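Local coordinates for protein DsbA-like disulfide oxidoreductase (PDB 6EEZ) that probably catalyses thiol-disulfide exchange as a disulfide isomerase of the DsbA-like thioredoxin-fold family, acting as a homotrimer, at residues Y66-L74 and I144-R152; D98-H106 and I115-G123. All blocks are in the same frame, centred on the assembly; numbering follows the deposited sequence.

Contact 1: Y66-L74 and I144-R152; sequences YIFRDAPIL and INNSRLLVR
R69 and S147 meet through a short hydrogen bond: NH1 of R69 donates to OG of S147 over 2.7 Å, with the hydroxyl tilted 18° from the guanidinium plane. The arginine gets there by a bend at its CB-CG bond, chi2 -57°, which directs the chain toward the helix. One face of its guanidinium is covered by CD2 of L150, 3.9 Å from NH1, and the group also makes a cation-pi contact with Y25, so an apolar methyl and an aromatic ring share in burying a charged end. Serine suits the facing position because it is small and its one oxygen serves several partners. A water 2.9 Å from OG of S147 donates to the backbone O of D70 at 2.8 Å, satisfying that last carbonyl of the strand and linking it to the serine hydroxyl. D70 turns its carboxylate elsewhere, OD2 bonding to the hydroxyl of Y96.

This is a strand of the thioredoxin-fold sheet crossed by the long helix 137-154, which follows the helical region and leads back to the sheet; the short axes stand at 92° and approach to 8.1 Å.

Where the chain leaves the strand, P72 has no N-H to satisfy, but its carbonyl is gripped side-on by two hydrogen bonds from R148. NE of R148 lies 2.9 Å from O of P72 and nearly in line with the C=O, whereas NH2 comes from above the carbonyl plane; the oxygen lies in the guanidinium plane. An extended chain from CG to NE lets R148 reach this loop carbonyl from the helix. Apolar atoms fill the rest: CG of P72 rests on CG2 of I144 at 3.8 Å, and the small A71 lets its CB touch CG2 of V151.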
loop_
_atom_site.group_PDB
_atom_site.type_symbol
_atom_site.label_atom_id
_atom_site.label_comp_id
_atom_site.label_asym_id
_atom_site.label_seq_id
_atom_site.Cartn_x
_atom_site.Cartn_y
_atom_site.Cartn_z
ATOM N N TYR A 66 8.421 4.298 -2.428
ATOM C CA TYR A 66 7.308 3.854 -1.607
ATOM C C TYR A 66 6.505 2.799 -2.355
ATOM O O TYR A 66 5.864 3.086 -3.367
ATOM C CB TYR A 66 6.423 5.023 -1.228
ATOM C CG TYR A 66 5.406 4.705 -0.131
ATOM C CD1 TYR A 66 4.233 4.004 -0.416
ATOM C CD2 TYR A 66 5.620 5.120 1.174
ATOM C CE1 TYR A 66 3.289 3.714 0.599
ATOM C CE2 TYR A 66 4.700 4.841 2.177
ATOM C CZ TYR A 66 3.541 4.146 1.883
ATOM O OH TYR A 66 2.658 3.899 2.889
ATOM N N ILE A 67 6.545 1.576 -1.844
ATOM C CA ILE A 67 5.805 0.460 -2.421
ATOM C C ILE A 67 4.466 0.320 -1.696
ATOM O O ILE A 67 4.411 0.452 -0.480
ATOM C CB ILE A 67 6.616 -0.841 -2.318
ATOM C CG1 ILE A 67 7.927 -0.669 -3.067
ATOM C CG2 ILE A 67 5.829 -2.042 -2.849
ATOM C CD1 ILE A 67 8.879 -1.806 -2.897
ATOM N N PHE A 68 3.399 0.062 -2.450
ATOM C CA PHE A 68 2.032 -0.050 -1.907
ATOM C C PHE A 68 1.603 -1.502 -1.863
ATOM O O PHE A 68 1.522 -2.168 -2.906
ATOM C CB PHE A 68 1.028 0.740 -2.747
ATOM C CG PHE A 68 1.332 2.213 -2.834
ATOM C CD1 PHE A 68 0.958 3.080 -1.816
ATOM C CD2 PHE A 68 1.997 2.724 -3.934
ATOM C CE1 PHE A 68 1.236 4.448 -1.891
ATOM C CE2 PHE A 68 2.282 4.103 -4.024
ATOM C CZ PHE A 68 1.903 4.953 -2.986
ATOM N N ARG A 69 1.351 -1.994 -0.648
ATOM C CA ARG A 69 0.796 -3.327 -0.460
ATOM C C ARG A 69 -0.646 -3.287 -0.022
ATOM O O ARG A 69 -0.959 -2.936 1.104
ATOM C CB ARG A 69 1.616 -4.095 0.554
ATOM C CG ARG A 69 2.961 -4.432 0.014
ATOM C CD ARG A 69 2.814 -5.231 -1.261
ATOM N NE ARG A 69 4.000 -6.028 -1.465
ATOM C CZ ARG A 69 4.132 -7.315 -1.184
ATOM N NH1 ARG A 69 3.126 -8.031 -0.727
ATOM N NH2 ARG A 69 5.291 -7.889 -1.419
ATOM N N ASP A 70 -1.514 -3.649 -0.955
ATOM C CA ASP A 70 -2.943 -3.689 -0.722
ATOM C C ASP A 70 -3.241 -4.950 0.069
ATOM O O ASP A 70 -3.110 -6.056 -0.461
ATOM C CB ASP A 70 -3.698 -3.661 -2.054
ATOM C CG ASP A 70 -3.678 -2.289 -2.696
ATOM O OD1 ASP A 70 -4.317 -1.367 -2.148
ATOM O OD2 ASP A 70 -3.000 -2.120 -3.727
ATOM N N ALA A 71 -3.608 -4.779 1.335
ATOM C CA ALA A 71 -3.794 -5.916 2.249
ATOM C C ALA A 71 -5.178 -5.870 2.855
ATOM O O ALA A 71 -5.334 -5.594 4.045
ATOM C CB ALA A 71 -2.743 -5.907 3.332
ATOM N N PRO A 72 -6.198 -6.119 2.030
ATOM C CA PRO A 72 -7.580 -6.111 2.507
ATOM C C PRO A 72 -7.818 -7.211 3.550
ATOM O O PRO A 72 -7.572 -8.391 3.251
ATOM C CB PRO A 72 -8.385 -6.357 1.232
ATOM C CG PRO A 72 -7.447 -7.095 0.342
ATOM C CD PRO A 72 -6.103 -6.528 0.617
ATOM N N ILE A 73 -8.272 -6.823 4.745
ATOM C CA ILE A 73 -8.683 -7.772 5.789
ATOM C C ILE A 73 -10.017 -7.395 6.462
ATOM O O ILE A 73 -10.536 -8.152 7.298
ATOM C CB ILE A 73 -7.595 -7.906 6.894
ATOM C CG1 ILE A 73 -7.211 -6.533 7.453
ATOM C CG2 ILE A 73 -6.356 -8.544 6.331
ATOM C CD1 ILE A 73 -6.399 -6.579 8.721
ATOM N N LEU A 74 -10.593 -6.248 6.093
ATOM C CA LEU A 74 -11.795 -5.758 6.777
ATOM C C LEU A 74 -13.088 -6.064 6.025
ATOM O O LEU A 74 -14.135 -5.490 6.325
ATOM C CB LEU A 74 -11.678 -4.256 7.038
ATOM C CG LEU A 74 -10.545 -3.858 8.000
ATOM C CD1 LEU A 74 -10.480 -2.355 8.156
ATOM C CD2 LEU A 74 -10.700 -4.516 9.368
ATOM N N ILE A 144 -2.671 -10.189 -4.038
ATOM C CA ILE A 144 -3.354 -9.861 -2.796
ATOM C C ILE A 144 -3.134 -10.987 -1.786
ATOM O O ILE A 144 -2.935 -10.741 -0.598
ATOM C CB ILE A 144 -4.854 -9.617 -3.028
ATOM C CG1 ILE A 144 -5.049 -8.230 -3.655
ATOM C CG2 ILE A 144 -5.643 -9.745 -1.717
ATOM C CD1 ILE A 144 -6.467 -7.857 -3.931
ATOM N N ASN A 145 -3.156 -12.219 -2.263
ATOM C CA ASN A 145 -2.905 -13.349 -1.390
ATOM C C ASN A 145 -1.494 -13.275 -0.841
ATOM O O ASN A 145 -1.261 -13.548 0.348
ATOM C CB ASN A 145 -3.115 -14.669 -2.128
ATOM C CG ASN A 145 -4.574 -14.990 -2.322
ATOM O OD1 ASN A 145 -5.431 -14.506 -1.578
ATOM N ND2 ASN A 145 -4.870 -15.823 -3.318
ATOM N N ASN A 146 -0.552 -12.874 -1.691
ATOM C CA ASN A 146 0.833 -12.825 -1.263
ATOM C C ASN A 146 1.022 -11.737 -0.234
ATOM O O ASN A 146 1.776 -11.926 0.706
ATOM C CB ASN A 146 1.773 -12.644 -2.456
ATOM C CG ASN A 146 1.996 -13.945 -3.221
ATOM O OD1 ASN A 146 1.725 -15.046 -2.715
ATOM N ND2 ASN A 146 2.496 -13.830 -4.436
ATOM N N SER A 147 0.294 -10.628 -0.356
ATOM C CA SER A 147 0.383 -9.569 0.653
ATOM C C SER A 147 -0.263 -9.978 1.967
ATOM O O SER A 147 0.237 -9.632 3.043
ATOM C CB SER A 147 -0.272 -8.281 0.162
ATOM O OG SER A 147 0.469 -7.698 -0.883
ATOM N N ARG A 148 -1.383 -10.694 1.898
ATOM C CA ARG A 148 -2.032 -11.153 3.111
ATOM C C ARG A 148 -1.121 -12.109 3.889
ATOM O O ARG A 148 -1.010 -12.023 5.107
ATOM C CB ARG A 148 -3.354 -11.846 2.788
ATOM C CG ARG A 148 -4.464 -10.892 2.405
ATOM C CD ARG A 148 -5.655 -11.672 1.866
ATOM N NE ARG A 148 -6.880 -10.874 1.936
ATOM C CZ ARG A 148 -8.037 -11.243 1.404
ATOM N NH1 ARG A 148 -8.121 -12.397 0.747
ATOM N NH2 ARG A 148 -9.111 -10.464 1.544
ATOM N N LEU A 149 -0.478 -13.029 3.181
ATOM C CA LEU A 149 0.426 -13.972 3.824
ATOM C C LEU A 149 1.626 -13.233 4.427
ATOM O O LEU A 149 2.101 -13.587 5.517
ATOM C CB LEU A 149 0.886 -15.032 2.826
ATOM C CG LEU A 149 -0.110 -16.165 2.603
ATOM C CD1 LEU A 149 0.159 -16.899 1.290
ATOM C CD2 LEU A 149 -0.063 -17.154 3.766
ATOM N N LEU A 150 2.099 -12.199 3.725
ATOM C CA LEU A 150 3.199 -11.403 4.225
ATOM C C LEU A 150 2.797 -10.688 5.504
ATOM O O LEU A 150 3.558 -10.695 6.477
ATOM C CB LEU A 150 3.676 -10.381 3.179
ATOM C CG LEU A 150 4.929 -9.592 3.561
ATOM C CD1 LEU A 150 6.070 -10.518 3.937
ATOM C CD2 LEU A 150 5.362 -8.694 2.403
ATOM N N VAL A 151 1.624 -10.046 5.509
ATOM C CA VAL A 151 1.096 -9.483 6.755
ATOM C C VAL A 151 1.045 -10.557 7.857
ATOM O O VAL A 151 1.410 -10.269 8.990
ATOM C CB VAL A 151 -0.309 -8.868 6.573
ATOM C CG1 VAL A 151 -0.924 -8.550 7.933
ATOM C CG2 VAL A 151 -0.256 -7.599 5.663
ATOM N N ARG A 152 0.601 -11.773 7.542
ATOM C CA ARG A 152 0.589 -12.839 8.549
ATOM C C ARG A 152 2.019 -13.136 9.027
ATOM O O ARG A 152 2.263 -13.227 10.224
ATOM C CB ARG A 152 -0.046 -14.131 8.021
ATOM C CG ARG A 152 -1.515 -14.037 7.659
ATOM C CD ARG A 152 -2.421 -14.059 8.882
ATOM N NE ARG A 152 -2.352 -15.283 9.681
ATOM C CZ ARG A 152 -3.130 -16.356 9.511
ATOM N NH1 ARG A 152 -4.025 -16.387 8.541
ATOM N NH2 ARG A 152 -3.011 -17.417 10.312
HETATM O O HOH W 1 -1.443 -6.409 -2.640
#

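Contact 2: D98-H106 and I115-G123; sequences DFHHAALSH and ILDIVKNIG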
loop_
_atom_site.group_PDB
_atom_site.type_symbol
_atom_site.label_atom_id
_atom_site.label_comp_id
_atom_site.label_asym_id
_atom_site.label_seq_id
_atom_site.Cartn_x
_atom_site.Cartn_y
_atom_site.Cartn_z
ATOM N N ASP A 98 -3.622 7.679 -7.795
ATOM C CA ASP A 98 -4.858 8.461 -7.845
ATOM C C ASP A 98 -6.049 7.651 -7.368
ATOM O O ASP A 98 -6.901 8.157 -6.640
ATOM C CB ASP A 98 -5.117 8.973 -9.257
ATOM C CG ASP A 98 -4.098 9.977 -9.688
ATOM O OD1 ASP A 98 -3.481 10.604 -8.805
ATOM O OD2 ASP A 98 -3.923 10.155 -10.904
ATOM N N PHE A 99 -6.111 6.392 -7.780
ATOM C CA PHE A 99 -7.138 5.515 -7.260
ATOM C C PHE A 99 -6.901 5.350 -5.766
ATOM O O PHE A 99 -7.818 5.501 -4.972
ATOM C CB PHE A 99 -7.138 4.161 -7.961
ATOM C CG PHE A 99 -8.249 3.269 -7.504
ATOM C CD1 PHE A 99 -9.495 3.342 -8.104
ATOM C CD2 PHE A 99 -8.072 2.406 -6.431
ATOM C CE1 PHE A 99 -10.532 2.548 -7.668
ATOM C CE2 PHE A 99 -9.109 1.603 -5.984
ATOM C CZ PHE A 99 -10.342 1.676 -6.608
ATOM N N HIS A 100 -5.655 5.062 -5.399
ATOM C CA HIS A 100 -5.262 4.850 -4.008
ATOM C C HIS A 100 -5.758 5.964 -3.100
ATOM O O HIS A 100 -6.412 5.712 -2.087
ATOM C CB HIS A 100 -3.731 4.739 -3.917
ATOM C CG HIS A 100 -3.180 4.766 -2.522
ATOM N ND1 HIS A 100 -2.889 3.616 -1.812
ATOM C CD2 HIS A 100 -2.829 5.797 -1.718
ATOM C CE1 HIS A 100 -2.386 3.934 -0.635
ATOM N NE2 HIS A 100 -2.337 5.254 -0.547
ATOM N N HIS A 101 -5.438 7.199 -3.472
ATOM C CA HIS A 101 -5.702 8.343 -2.614
ATOM C C HIS A 101 -7.202 8.650 -2.569
ATOM O O HIS A 101 -7.743 9.030 -1.515
ATOM C CB HIS A 101 -4.923 9.572 -3.098
ATOM C CG HIS A 101 -4.866 10.674 -2.094
ATOM N ND1 HIS A 101 -5.667 11.791 -2.172
ATOM C CD2 HIS A 101 -4.119 10.821 -0.975
ATOM C CE1 HIS A 101 -5.409 12.584 -1.147
ATOM N NE2 HIS A 101 -4.472 12.020 -0.407
ATOM N N ALA A 102 -7.874 8.485 -3.704
ATOM C CA ALA A 102 -9.326 8.652 -3.734
ATOM C C ALA A 102 -10.012 7.595 -2.879
ATOM O O ALA A 102 -10.988 7.891 -2.211
ATOM C CB ALA A 102 -9.854 8.593 -5.160
ATOM N N ALA A 103 -9.515 6.362 -2.899
ATOM C CA ALA A 103 -10.134 5.308 -2.112
ATOM C C ALA A 103 -9.996 5.632 -0.624
ATOM O O ALA A 103 -10.944 5.470 0.155
ATOM C CB ALA A 103 -9.519 3.968 -2.433
ATOM N N LEU A 104 -8.816 6.098 -0.235
ATOM C CA LEU A 104 -8.596 6.528 1.139
ATOM C C LEU A 104 -9.440 7.761 1.493
ATOM O O LEU A 104 -9.802 7.956 2.658
ATOM C CB LEU A 104 -7.123 6.817 1.369
ATOM C CG LEU A 104 -6.229 5.571 1.375
ATOM C CD1 LEU A 104 -4.755 5.985 1.557
ATOM C CD2 LEU A 104 -6.656 4.542 2.460
ATOM N N SER A 105 -9.770 8.580 0.493
ATOM C CA SER A 105 -10.580 9.778 0.731
ATOM C C SER A 105 -12.080 9.447 0.782
ATOM O O SER A 105 -12.876 10.193 1.334
ATOM C CB SER A 105 -10.303 10.823 -0.354
ATOM O OG SER A 105 -8.926 11.153 -0.375
ATOM N N HIS A 106 -12.446 8.309 0.207
ATOM C CA HIS A 106 -13.818 7.808 0.205
ATOM C C HIS A 106 -14.264 7.466 1.625
ATOM O O HIS A 106 -13.848 6.449 2.179
ATOM C CB HIS A 106 -13.888 6.586 -0.713
ATOM C CG HIS A 106 -15.252 5.994 -0.860
ATOM N ND1 HIS A 106 -15.915 5.383 0.182
ATOM C CD2 HIS A 106 -16.054 5.869 -1.942
ATOM C CE1 HIS A 106 -17.078 4.936 -0.246
ATOM N NE2 HIS A 106 -17.191 5.222 -1.530
ATOM N N ILE A 115 -17.044 2.856 -6.426
ATOM C CA ILE A 115 -15.738 2.502 -6.970
ATOM C C ILE A 115 -15.629 2.949 -8.435
ATOM O O ILE A 115 -14.573 3.418 -8.849
ATOM C CB ILE A 115 -15.459 0.975 -6.858
ATOM C CG1 ILE A 115 -15.210 0.592 -5.397
ATOM C CG2 ILE A 115 -14.239 0.566 -7.697
ATOM C CD1 ILE A 115 -15.026 -0.894 -5.160
ATOM N N LEU A 116 -16.703 2.812 -9.214
ATOM C CA LEU A 116 -16.707 3.311 -10.602
ATOM C C LEU A 116 -16.642 4.832 -10.665
ATOM O O LEU A 116 -15.922 5.387 -11.488
ATOM C CB LEU A 116 -17.945 2.841 -11.374
ATOM C CG LEU A 116 -18.014 1.364 -11.786
ATOM C CD1 LEU A 116 -19.271 1.107 -12.626
ATOM C CD2 LEU A 116 -16.777 0.929 -12.553
ATOM N N ASP A 117 -17.401 5.506 -9.807
ATOM C CA ASP A 117 -17.301 6.955 -9.689
ATOM C C ASP A 117 -15.840 7.365 -9.534
ATOM O O ASP A 117 -15.420 8.388 -10.060
ATOM C CB ASP A 117 -18.114 7.471 -8.498
ATOM C CG ASP A 117 -19.590 7.186 -8.626
ATOM O OD1 ASP A 117 -20.104 7.124 -9.768
ATOM O OD2 ASP A 117 -20.239 7.030 -7.568
ATOM N N ILE A 118 -15.065 6.557 -8.818
ATOM C CA ILE A 118 -13.658 6.858 -8.607
ATOM C C ILE A 118 -12.852 6.581 -9.879
ATOM O O ILE A 118 -11.974 7.355 -10.247
ATOM C CB ILE A 118 -13.079 6.047 -7.425
ATOM C CG1 ILE A 118 -13.663 6.555 -6.106
ATOM C CG2 ILE A 118 -11.534 6.130 -7.399
ATOM C CD1 ILE A 118 -13.192 5.772 -4.860
ATOM N N VAL A 119 -13.147 5.471 -10.546
ATOM C CA VAL A 119 -12.420 5.112 -11.752
ATOM C C VAL A 119 -12.686 6.152 -12.839
ATOM O O VAL A 119 -11.840 6.401 -13.695
ATOM C CB VAL A 119 -12.810 3.707 -12.245
ATOM C CG1 VAL A 119 -12.126 3.381 -13.544
ATOM C CG2 VAL A 119 -12.423 2.664 -11.215
ATOM N N LYS A 120 -13.855 6.778 -12.786
ATOM C CA LYS A 120 -14.185 7.828 -13.737
ATOM C C LYS A 120 -13.491 9.146 -13.431
ATOM O O LYS A 120 -13.049 9.842 -14.345
ATOM C CB LYS A 120 -15.694 8.063 -13.779
ATOM C CG LYS A 120 -16.508 6.865 -14.224
ATOM C CD LYS A 120 -16.012 6.278 -15.537
ATOM C CE LYS A 120 -16.940 5.191 -16.025
ATOM N NZ LYS A 120 -18.343 5.696 -16.241
ATOM N N ASN A 121 -13.420 9.513 -12.155
ATOM C CA ASN A 121 -12.876 10.821 -11.786
ATOM C C ASN A 121 -11.362 10.913 -11.994
ATOM O O ASN A 121 -10.793 12.011 -11.999
ATOM C CB ASN A 121 -13.220 11.140 -10.334
ATOM C CG ASN A 121 -14.698 11.382 -10.126
ATOM O OD1 ASN A 121 -15.392 11.898 -11.012
ATOM N ND2 ASN A 121 -15.193 11.017 -8.958
ATOM N N ILE A 122 -10.713 9.765 -12.176
ATOM C CA ILE A 122 -9.262 9.745 -12.346
ATOM C C ILE A 122 -8.839 9.501 -13.796
ATOM O O ILE A 122 -7.652 9.321 -14.068
ATOM C CB ILE A 122 -8.614 8.683 -11.433
ATOM C CG1 ILE A 122 -9.040 7.270 -11.837
ATOM C CG2 ILE A 122 -8.982 8.965 -9.987
ATOM C CD1 ILE A 122 -8.297 6.169 -11.057
ATOM N N GLY A 123 -9.802 9.489 -14.713
ATOM C CA GLY A 123 -9.502 9.501 -16.135
ATOM C C GLY A 123 -9.591 8.170 -16.865
ATOM O O GLY A 123 -9.288 8.099 -18.061
#
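A chi1 of -176° carries the F99 ring away from its own backbone N and from helix 96-105 toward helix 112-121. I118 answers with its CG2 branch, placed opposite its own backbone N by a chi1 of -70°, which sits 3.5 Å from CD1 of F99. The two side chains cross at about a right angle, the methyl reaching the ring obliquely. The same CG2 touches CB of A102 at 3.7 Å; alanine is small enough here to let the branched isoleucine approach the helix backbone. The other branch of I118 ends in CD1, 4.1 Å from CD2 of H106.

Further methyls line the ring's edge and flank. CG2 of I115 lies at the edge, 4.2 Å from CZ of F99, while CG2 of V119 meets CE1 obliquely. CD1 of I122 comes within 3.9 Å of CB of F99, and its CG2 packs on CB of D98. The touching atoms are almost all carbon, even the polar residues taking part through carbon: D98 contributes its CB and H106 a ring carbon. Helix 112-121 ends in a Schellman motif, with G123 at positive phi as its C-prime residue.

The axes of 98-105 and 115-121 approach to 9.8 Å at 138°, in the helical part of the DsbA-like fold. F99 and I115 also lean on helix 76-91, and V119 packs against F129 of helix 126-135.

In the fold
The centres of the contacts lie 20 Å apart, contact 1 about 8 Å and contact 2 about 15 Å from the centre of the chain. Along the sequence, strand 65-70 comes first, then both helices of contact 2, and last helix 137-154, which returns to the strand's end; contact 1 thus brackets the largely helical, strand-free stretch that holds contact 2. They meet where CD1 of F68 packs 3.6 Å from CE1 of H100, and helix 76-91 borders both. Contact 1 ties helix 137-154 to the thioredoxin-type sheet, whereas contact 2 packs two helices of the helical region on each other; the loop end of contact 1 lies near the C45-C48 disulfide, where L74 touches C45.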